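Immunogenic protein MPT63/MPB63 (PDB 1LMI) is a major secreted, immunogenic beta-sandwich protein of Mycobacterium tuberculosis whose biochemical role is not established. Local coordinates at residues A[31-36]-A[44-49]; A[68-73]-A[105-110]. All blocks are in the same frame, centred on the assembly; numbering follows the deposited sequence.

Contact 1: residues A[31-36]-A[44-49]; sequences LKSSTA and AGQVWE
Glu49 OE1 is gripped from two directions: the hydroxyl of Ser34 donates to it across the contact (OG to OE1 2.8 Å), a bond that OE1 receives on its anti lone pair, the one turned away from OE2, and a water adds a second bond (water O to Glu49 OE1 2.7 Å) while accepting from the backbone N of Thr35. Ser34 OG in turn accepts from the backbone N of Ala36 at 3.0 Å, an ST turn that bends the chain just where strand 31-33 ends. With OG anti to the backbone N (chi1 -169°), the hydroxyl can meet both Glu49 OE1 and the N-H of Ala36.

Next to this cluster the backbones pair in antiparallel fashion, joining the end of strand 22-33 to the start of strand 46-56, neighbours in the four-stranded sheet of the beta-sandwich. Lys32 and Glu49 form a hydrogen-bonded pair, Lys32 N to Glu49 O and Glu49 N to Lys32 O both 2.9 Å, and the next bond is Ser34 N to Val47 O at 2.8 Å. The side chains of Lys32 and Glu49 run alongside each other on one sheet face; Tyr106 of strand 100-109 packs against Glu49 as well.

At Ser33, a non-hydrogen-bonded position, the CA-CA distance to Trp48 closes to 4.3 Å. The indole lies flat over the backbone there: Ser33 CA sits 3.6 Å from the centroid of the five-membered ring, 6° off its normal, a CH-pi contact, with Ser33 N and Lys32 C over the same face. Leu31 CD1 meets the indole at its edge.

The Glu49 carboxylate thus ties strand 46-49 to the turn following strand 31-33, and its two donors, with Lys32 nearby and a long, weak, less certain ion pair to Lys104, would probably favour the charged form of Glu49.

Contact 2: residues A[68-73]-A[105-110]; sequences FNARTA and IYFDVT
Strands 68-71 and 105-109 pass at 7.7 Å between their axes with their directions 44° apart, and no hydrogen bond joins them; Ala70 and Phe107 bring their CA atoms to 6.9 Å. Such spacing fits two layers packed face to face, and Phe68, Ala70, Ile105 and Phe107 all direct their CB atoms into the gap.

Two CH-pi contacts bridge it, with ring and methyl exchanged between the strands. In the first, the ring belongs to strand 68-71: Ile105 CD1 stands over one face of Phe68, 3.8 Å from the ring centroid and displaced toward the CG and CD2 rim. The chain of Ile105 reaches there because CG1 lies between the backbone N and the carbonyl carbon (chi1 50°) and CD1 then extends away from CA, crossing the Phe68 side chain at about a right angle. Trp26 makes an edge-to-face contact with Phe68, and Ala52 of strand 46-56 touches it too.

In the second, strand 105-109 supplies the ring. Ala70 CB is centred over a face of Phe107, 3.5 Å from the centroid and 9° off the normal. The same ring also reaches the backbone of strand 68-71, Phe107 CE1 approaching Ala70 N to 3.4 Å, while Phe68 C lies at the ring edge.

Asn69 points away from strand 105-109, its amide oxygen taken up by Asn77 and Arg79, so this polar side chain stays out of the gap. The side chains that meet there are all apolar, and cohesion between the two sheets of the sandwich here rests on dispersion and hydrophobic burial, with methyl-on-ring contacts setting the fit.

How the contacts relate
The centres of contacts 1 and 2 are about 9 Å apart, on the same side of the chain's centre, and the two follow in series: 31-36 and 44-49 come first, then 68-73 and 105-110. Contact 1 is a backbone pairing of neighbouring strands within the four-stranded antiparallel sheet, whereas contact 2 spans from that sheet to the five-stranded mixed one. Strands 46-56 and 100-109, neighbours in the sheet, connect them: Val109 CG2 packs on Trp48 CD1 at 3.3 Å, and Asp108 probably accepts from the backbone N atoms of Ala44 and Gly45. Together they show both ways the beta-sandwich is built, backbone hydrogen bonding within a layer and apolar packing between layers.

Contact 1: residues A[31-36]-A[44-49]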
ATOM      1  N   LEU A  31       8.553  -3.793  -4.346  1.00  9.50           N
ATOM      2  CA  LEU A  31       7.615  -3.735  -5.440  1.00  9.64           C
ATOM      3  C   LEU A  31       8.189  -4.439  -6.671  1.00 12.92           C
ATOM      4  O   LEU A  31       9.230  -4.010  -7.204  1.00 11.67           O
ATOM      5  CB  LEU A  31       7.310  -2.273  -5.777  1.00 10.69           C
ATOM      6  CG  LEU A  31       6.492  -2.040  -7.051  1.00 11.46           C
ATOM      7  CD1 LEU A  31       5.049  -2.509  -6.902  1.00  9.66           C
ATOM      8  CD2 LEU A  31       6.523  -0.575  -7.441  1.00 10.38           C
ATOM      9  N   LYS A  32       7.523  -5.498  -7.101  1.00 10.57           N
ATOM     10  CA  LYS A  32       8.137  -6.321  -8.157  1.00 11.86           C
ATOM     11  C   LYS A  32       7.137  -7.234  -8.842  1.00 10.68           C
ATOM     12  O   LYS A  32       6.064  -7.463  -8.273  1.00 10.75           O
ATOM     13  CB  LYS A  32       9.259  -7.165  -7.543  1.00 11.91           C
ATOM     14  CG  LYS A  32       8.803  -8.171  -6.491  1.00 10.37           C
ATOM     15  CD  LYS A  32      10.029  -8.835  -5.866  1.00 13.03           C
ATOM     16  CE  LYS A  32       9.661  -9.659  -4.653  1.00 21.51           C
ATOM     17  NZ  LYS A  32      10.903 -10.106  -3.932  1.00 18.33           N
ATOM     18  N   SER A  33       7.494  -7.694 -10.036  1.00 11.31           N
ATOM     19  CA  SER A  33       6.647  -8.715 -10.676  1.00 11.99           C
ATOM     20  C   SER A  33       6.531  -9.912  -9.754  1.00 13.31           C
ATOM     21  O   SER A  33       7.500 -10.348  -9.144  1.00 13.21           O
ATOM     22  CB  SER A  33       7.222  -9.110 -12.035  1.00 10.05           C
ATOM     23  OG  SER A  33       6.260 -10.029 -12.619  1.00 15.51           O
ATOM     24  N   SER A  34       5.321 -10.470  -9.643  1.00 14.96           N
ATOM     25  CA  SER A  34       5.059 -11.542  -8.709  1.00 13.81           C
ATOM     26  C   SER A  34       4.838 -12.852  -9.481  1.00 17.26           C
ATOM     27  O   SER A  34       4.398 -12.843 -10.622  1.00 19.54           O
ATOM     28  CB  SER A  34       3.820 -11.241  -7.863  1.00 13.25           C
ATOM     29  OG  SER A  34       3.616 -12.109  -6.768  1.00 12.42           O
ATOM     30  N   THR A  35       5.155 -13.930  -8.815  1.00 19.19           N
ATOM     31  CA  THR A  35       4.787 -15.265  -9.260  1.00 23.62           C
ATOM     32  C   THR A  35       3.517 -15.709  -8.532  1.00 32.54           C
ATOM     33  O   THR A  35       3.008 -16.786  -8.836  1.00 32.03           O
ATOM     34  CB  THR A  35       5.883 -16.290  -8.937  1.00 29.84           C
ATOM     35  OG1 THR A  35       6.016 -16.342  -7.504  1.00 25.15           O
ATOM     36  CG2 THR A  35       7.239 -15.873  -9.484  1.00 33.70           C
ATOM     37  N   ALA A  36       3.031 -14.919  -7.574  1.00 27.28           N
ATOM     38  CA  ALA A  36       1.785 -15.266  -6.899  1.00 24.71           C
ATOM     39  C   ALA A  36       0.687 -15.521  -7.936  1.00 21.69           C
ATOM     40  O   ALA A  36       0.573 -14.833  -8.937  1.00 28.91           O
ATOM     41  CB  ALA A  36       1.259 -14.207  -5.937  1.00 18.45           C
ATOM     42  N   ALA A  44      -5.978  -9.803 -15.609  1.00 19.53           N
ATOM     43  CA  ALA A  44      -5.899  -9.484 -17.024  1.00 18.64           C
ATOM     44  C   ALA A  44      -4.459  -9.347 -17.504  1.00 23.32           C
ATOM     45  O   ALA A  44      -4.171  -9.498 -18.695  1.00 21.45           O
ATOM     46  CB  ALA A  44      -6.624  -8.184 -17.373  1.00 16.98           C
ATOM     47  N   GLY A  45      -3.566  -9.036 -16.575  1.00 16.68           N
ATOM     48  CA  GLY A  45      -2.189  -8.811 -16.985  1.00 15.37           C
ATOM     49  C   GLY A  45      -1.255  -9.685 -16.159  1.00 14.31           C
ATOM     50  O   GLY A  45      -1.428 -10.900 -16.024  1.00 17.17           O
ATOM     51  N   GLN A  46      -0.234  -9.010 -15.614  1.00 14.19           N
ATOM     52  CA  GLN A  46       0.753  -9.666 -14.782  1.00 17.57           C
ATOM     53  C   GLN A  46       0.586  -9.297 -13.298  1.00 12.54           C
ATOM     54  O   GLN A  46       0.565  -8.099 -13.024  1.00 13.14           O
ATOM     55  CB  GLN A  46       2.146  -9.228 -15.252  1.00 14.96           C
ATOM     56  CG  GLN A  46       3.257  -9.733 -14.335  1.00 16.93           C
ATOM     57  CD  GLN A  46       3.455 -11.223 -14.427  1.00 23.58           C
ATOM     58  OE1 GLN A  46       3.566 -11.787 -15.523  1.00 27.51           O
ATOM     59  NE2 GLN A  46       3.524 -11.902 -13.296  1.00 21.98           N
ATOM     60  N   VAL A  47       0.542 -10.295 -12.434  1.00 12.63           N
ATOM     61  CA  VAL A  47       0.412  -9.930 -11.012  1.00 13.37           C
ATOM     62  C   VAL A  47       1.740  -9.338 -10.511  1.00 16.03           C
ATOM     63  O   VAL A  47       2.795  -9.907 -10.768  1.00 15.44           O
ATOM     64  CB  VAL A  47       0.031 -11.102 -10.124  1.00 17.02           C
ATOM     65  CG1 VAL A  47      -0.049 -10.685  -8.657  1.00 14.01           C
ATOM     66  CG2 VAL A  47      -1.297 -11.716 -10.577  1.00 19.22           C
ATOM     67  N   TRP A  48       1.628  -8.198  -9.846  1.00 11.05           N
ATOM     68  CA  TRP A  48       2.764  -7.585  -9.154  1.00 10.64           C
ATOM     69  C   TRP A  48       2.469  -7.620  -7.658  1.00 12.88           C
ATOM     70  O   TRP A  48       1.341  -7.809  -7.185  1.00 10.74           O
ATOM     71  CB  TRP A  48       3.000  -6.138  -9.604  1.00 11.44           C
ATOM     72  CG  TRP A  48       3.837  -6.104 -10.853  1.00 10.52           C
ATOM     73  CD1 TRP A  48       3.550  -6.764 -12.022  1.00 12.81           C
ATOM     74  CD2 TRP A  48       5.065  -5.403 -11.027  1.00  9.87           C
ATOM     75  NE1 TRP A  48       4.550  -6.490 -12.940  1.00 14.67           N
ATOM     76  CE2 TRP A  48       5.484  -5.661 -12.348  1.00 11.15           C
ATOM     77  CE3 TRP A  48       5.864  -4.560 -10.215  1.00 10.96           C
ATOM     78  CZ2 TRP A  48       6.647  -5.136 -12.878  1.00 12.25           C
ATOM     79  CZ3 TRP A  48       7.014  -4.045 -10.752  1.00 10.26           C
ATOM     80  CH2 TRP A  48       7.407  -4.324 -12.068  1.00 13.34           C
ATOM     81  N   GLU A  49       3.525  -7.450  -6.866  1.00 10.92           N
ATOM     82  CA  GLU A  49       3.402  -7.418  -5.428  1.00 11.85           C
ATOM     83  C   GLU A  49       4.273  -6.285  -4.849  1.00 10.00           C
ATOM     84  O   GLU A  49       5.176  -5.779  -5.498  1.00 10.03           O
ATOM     85  CB  GLU A  49       3.806  -8.744  -4.782  1.00 11.53           C
ATOM     86  CG  GLU A  49       5.270  -9.122  -5.030  1.00 13.40           C
ATOM     87  CD  GLU A  49       5.708 -10.351  -4.280  1.00 13.98           C
ATOM     88  OE1 GLU A  49       5.281 -11.483  -4.640  1.00 18.74           O
ATOM     89  OE2 GLU A  49       6.467 -10.244  -3.311  1.00 14.54           O
TER
HETATM   90  O   HOH W   1       6.703 -13.278  -6.043  1.00 24.49           O

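Contact 2: residues A[68-73]-A[105-110]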
ATOM      1  N   PHE A  68      -4.225   1.487  -1.375  1.00  9.56           N
ATOM      2  CA  PHE A  68      -2.974   1.323  -2.118  1.00  8.81           C
ATOM      3  C   PHE A  68      -3.177   1.214  -3.624  1.00 10.74           C
ATOM      4  O   PHE A  68      -4.208   0.761  -4.172  1.00 10.35           O
ATOM      5  CB  PHE A  68      -2.223   0.069  -1.680  1.00 10.84           C
ATOM      6  CG  PHE A  68      -1.391   0.192  -0.419  1.00 10.37           C
ATOM      7  CD1 PHE A  68      -0.350   1.087  -0.380  1.00 10.10           C
ATOM      8  CD2 PHE A  68      -1.651  -0.602   0.670  1.00 13.37           C
ATOM      9  CE1 PHE A  68       0.420   1.192   0.767  1.00 13.79           C
ATOM     10  CE2 PHE A  68      -0.896  -0.501   1.822  1.00 12.52           C
ATOM     11  CZ  PHE A  68       0.138   0.404   1.864  1.00 13.84           C
ATOM     12  N   ASN A  69      -2.134   1.648  -4.344  1.00  8.10           N
ATOM     13  CA  ASN A  69      -2.068   1.700  -5.784  1.00 11.02           C
ATOM     14  C   ASN A  69      -0.595   1.596  -6.220  1.00 11.85           C
ATOM     15  O   ASN A  69       0.285   2.070  -5.472  1.00 10.07           O
ATOM     16  CB  ASN A  69      -2.616   3.005  -6.374  1.00 11.51           C
ATOM     17  CG  ASN A  69      -4.042   3.330  -5.966  1.00 11.39           C
ATOM     18  OD1 ASN A  69      -4.942   2.888  -6.688  1.00 11.54           O
ATOM     19  ND2 ASN A  69      -4.224   4.013  -4.834  1.00  9.79           N
ATOM     20  N   ALA A  70      -0.389   0.987  -7.379  1.00 10.08           N
ATOM     21  CA  ALA A  70       0.919   0.949  -8.032  1.00  8.02           C
ATOM     22  C   ALA A  70       0.859   1.840  -9.252  1.00 12.53           C
ATOM     23  O   ALA A  70      -0.133   1.833  -9.983  1.00 13.71           O
ATOM     24  CB  ALA A  70       1.324  -0.479  -8.325  1.00  9.35           C
ATOM     25  N   ARG A  71       1.906   2.648  -9.463  1.00 10.87           N
ATOM     26  CA  ARG A  71       1.865   3.588 -10.577  1.00 11.87           C
ATOM     27  C   ARG A  71       3.162   3.579 -11.363  1.00 10.70           C
ATOM     28  O   ARG A  71       4.204   3.159 -10.865  1.00 11.30           O
ATOM     29  CB  ARG A  71       1.620   5.013 -10.081  1.00 13.02           C
ATOM     30  CG  ARG A  71       0.327   5.166  -9.283  1.00 12.77           C
ATOM     31  CD  ARG A  71       0.201   6.653  -8.899  1.00 14.68           C
ATOM     32  NE  ARG A  71      -1.104   6.844  -8.265  1.00 15.51           N
ATOM     33  CZ  ARG A  71      -1.401   7.900  -7.523  1.00 12.97           C
ATOM     34  NH1 ARG A  71      -0.516   8.857  -7.325  1.00 13.95           N
ATOM     35  NH2 ARG A  71      -2.616   8.001  -6.980  1.00 14.29           N
ATOM     36  N   THR A  72       3.049   4.072 -12.584  1.00 12.41           N
ATOM     37  CA  THR A  72       4.177   4.461 -13.405  1.00 11.90           C
ATOM     38  C   THR A  72       4.476   5.948 -13.203  1.00 13.58           C
ATOM     39  O   THR A  72       3.660   6.712 -12.684  1.00 15.42           O
ATOM     40  CB  THR A  72       3.978   4.243 -14.916  1.00 13.45           C
ATOM     41  OG1 THR A  72       2.971   5.203 -15.316  1.00 15.49           O
ATOM     42  CG2 THR A  72       3.510   2.843 -15.187  1.00 12.58           C
ATOM     43  N   ALA A  73       5.677   6.381 -13.595  1.00 12.95           N
ATOM     44  CA  ALA A  73       6.036   7.771 -13.380  1.00 14.86           C
ATOM     45  C   ALA A  73       5.103   8.774 -14.048  1.00 26.81           C
ATOM     46  O   ALA A  73       4.926   9.875 -13.511  1.00 34.84           O
ATOM     47  CB  ALA A  73       7.442   8.032 -13.918  1.00 19.76           C
ATOM     48  N   ILE A 105       0.861  -7.008  -0.653  1.00 11.42           N
ATOM     49  CA  ILE A 105      -0.286  -6.415  -1.355  1.00  9.20           C
ATOM     50  C   ILE A 105      -0.042  -6.713  -2.828  1.00 11.63           C
ATOM     51  O   ILE A 105       1.118  -6.818  -3.248  1.00 13.27           O
ATOM     52  CB  ILE A 105      -0.413  -4.907  -1.094  1.00 10.92           C
ATOM     53  CG1 ILE A 105       0.895  -4.137  -1.325  1.00  9.88           C
ATOM     54  CG2 ILE A 105      -0.952  -4.606   0.317  1.00 12.19           C
ATOM     55  CD1 ILE A 105       0.751  -2.630  -1.236  1.00 10.15           C
ATOM     56  N   TYR A 106      -1.087  -6.892  -3.609  1.00 11.99           N
ATOM     57  CA  TYR A 106      -0.962  -7.256  -5.017  1.00 10.61           C
ATOM     58  C   TYR A 106      -1.630  -6.275  -5.968  1.00 10.87           C
ATOM     59  O   TYR A 106      -2.520  -5.536  -5.563  1.00 11.67           O
ATOM     60  CB  TYR A 106      -1.582  -8.655  -5.185  1.00 11.75           C
ATOM     61  CG  TYR A 106      -0.813  -9.707  -4.399  1.00 11.57           C
ATOM     62  CD1 TYR A 106       0.365 -10.203  -4.917  1.00 11.11           C
ATOM     63  CD2 TYR A 106      -1.249 -10.175  -3.165  1.00 13.73           C
ATOM     64  CE1 TYR A 106       1.098 -11.162  -4.239  1.00 13.42           C
ATOM     65  CE2 TYR A 106      -0.520 -11.132  -2.472  1.00 14.32           C
ATOM     66  CZ  TYR A 106       0.649 -11.617  -3.020  1.00 14.46           C
ATOM     67  OH  TYR A 106       1.373 -12.560  -2.310  1.00 15.65           O
ATOM     68  N   PHE A 107      -1.204  -6.300  -7.232  1.00  8.58           N
ATOM     69  CA  PHE A 107      -1.721  -5.421  -8.285  1.00  9.76           C
ATOM     70  C   PHE A 107      -1.855  -6.209  -9.598  1.00 11.48           C
ATOM     71  O   PHE A 107      -1.061  -7.137  -9.816  1.00 13.12           O
ATOM     72  CB  PHE A 107      -0.798  -4.221  -8.510  1.00 10.46           C
ATOM     73  CG  PHE A 107      -0.395  -3.487  -7.246  1.00 10.45           C
ATOM     74  CD1 PHE A 107      -1.175  -2.489  -6.710  1.00  9.05           C
ATOM     75  CD2 PHE A 107       0.793  -3.835  -6.618  1.00 11.37           C
ATOM     76  CE1 PHE A 107      -0.786  -1.859  -5.556  1.00 11.47           C
ATOM     77  CE2 PHE A 107       1.183  -3.194  -5.438  1.00 12.65           C
ATOM     78  CZ  PHE A 107       0.393  -2.203  -4.899  1.00 10.51           C
ATOM     79  N   ASP A 108      -2.786  -5.873 -10.467  1.00 10.53           N
ATOM     80  CA  ASP A 108      -2.878  -6.532 -11.781  1.00 13.90           C
ATOM     81  C   ASP A 108      -2.326  -5.584 -12.825  1.00 13.07           C
ATOM     82  O   ASP A 108      -2.968  -4.612 -13.221  1.00 14.53           O
ATOM     83  CB  ASP A 108      -4.346  -6.871 -12.064  1.00 19.77           C
ATOM     84  CG  ASP A 108      -4.563  -7.659 -13.334  1.00 29.41           C
ATOM     85  OD1 ASP A 108      -3.541  -8.001 -13.978  1.00 15.80           O
ATOM     86  OD2 ASP A 108      -5.752  -7.918 -13.657  1.00 22.28           O
ATOM     87  N   VAL A 109      -1.065  -5.789 -13.256  1.00 13.77           N
ATOM     88  CA  VAL A 109      -0.424  -4.814 -14.117  1.00 13.63           C
ATOM     89  C   VAL A 109      -0.741  -5.129 -15.581  1.00 12.49           C
ATOM     90  O   VAL A 109      -0.301  -6.145 -16.101  1.00 14.91           O
ATOM     91  CB  VAL A 109       1.095  -4.791 -13.852  1.00 13.19           C
ATOM     92  CG1 VAL A 109       1.830  -3.937 -14.881  1.00 14.05           C
ATOM     93  CG2 VAL A 109       1.393  -4.302 -12.430  1.00 13.46           C
ATOM     94  N   THR A 110      -1.517  -4.236 -16.165  1.00 15.20           N
ATOM     95  CA  THR A 110      -1.952  -4.439 -17.538  1.00 22.53           C
ATOM     96  C   THR A 110      -1.277  -3.516 -18.532  1.00 21.04           C
ATOM     97  O   THR A 110      -1.565  -3.557 -19.740  1.00 30.06           O
ATOM     98  CB  THR A 110      -3.480  -4.166 -17.621  1.00 16.80           C
ATOM     99  OG1 THR A 110      -3.691  -2.866 -17.102  1.00 18.69           O
ATOM    100  CG2 THR A 110      -4.245  -5.193 -16.815  1.00 19.22           C
TER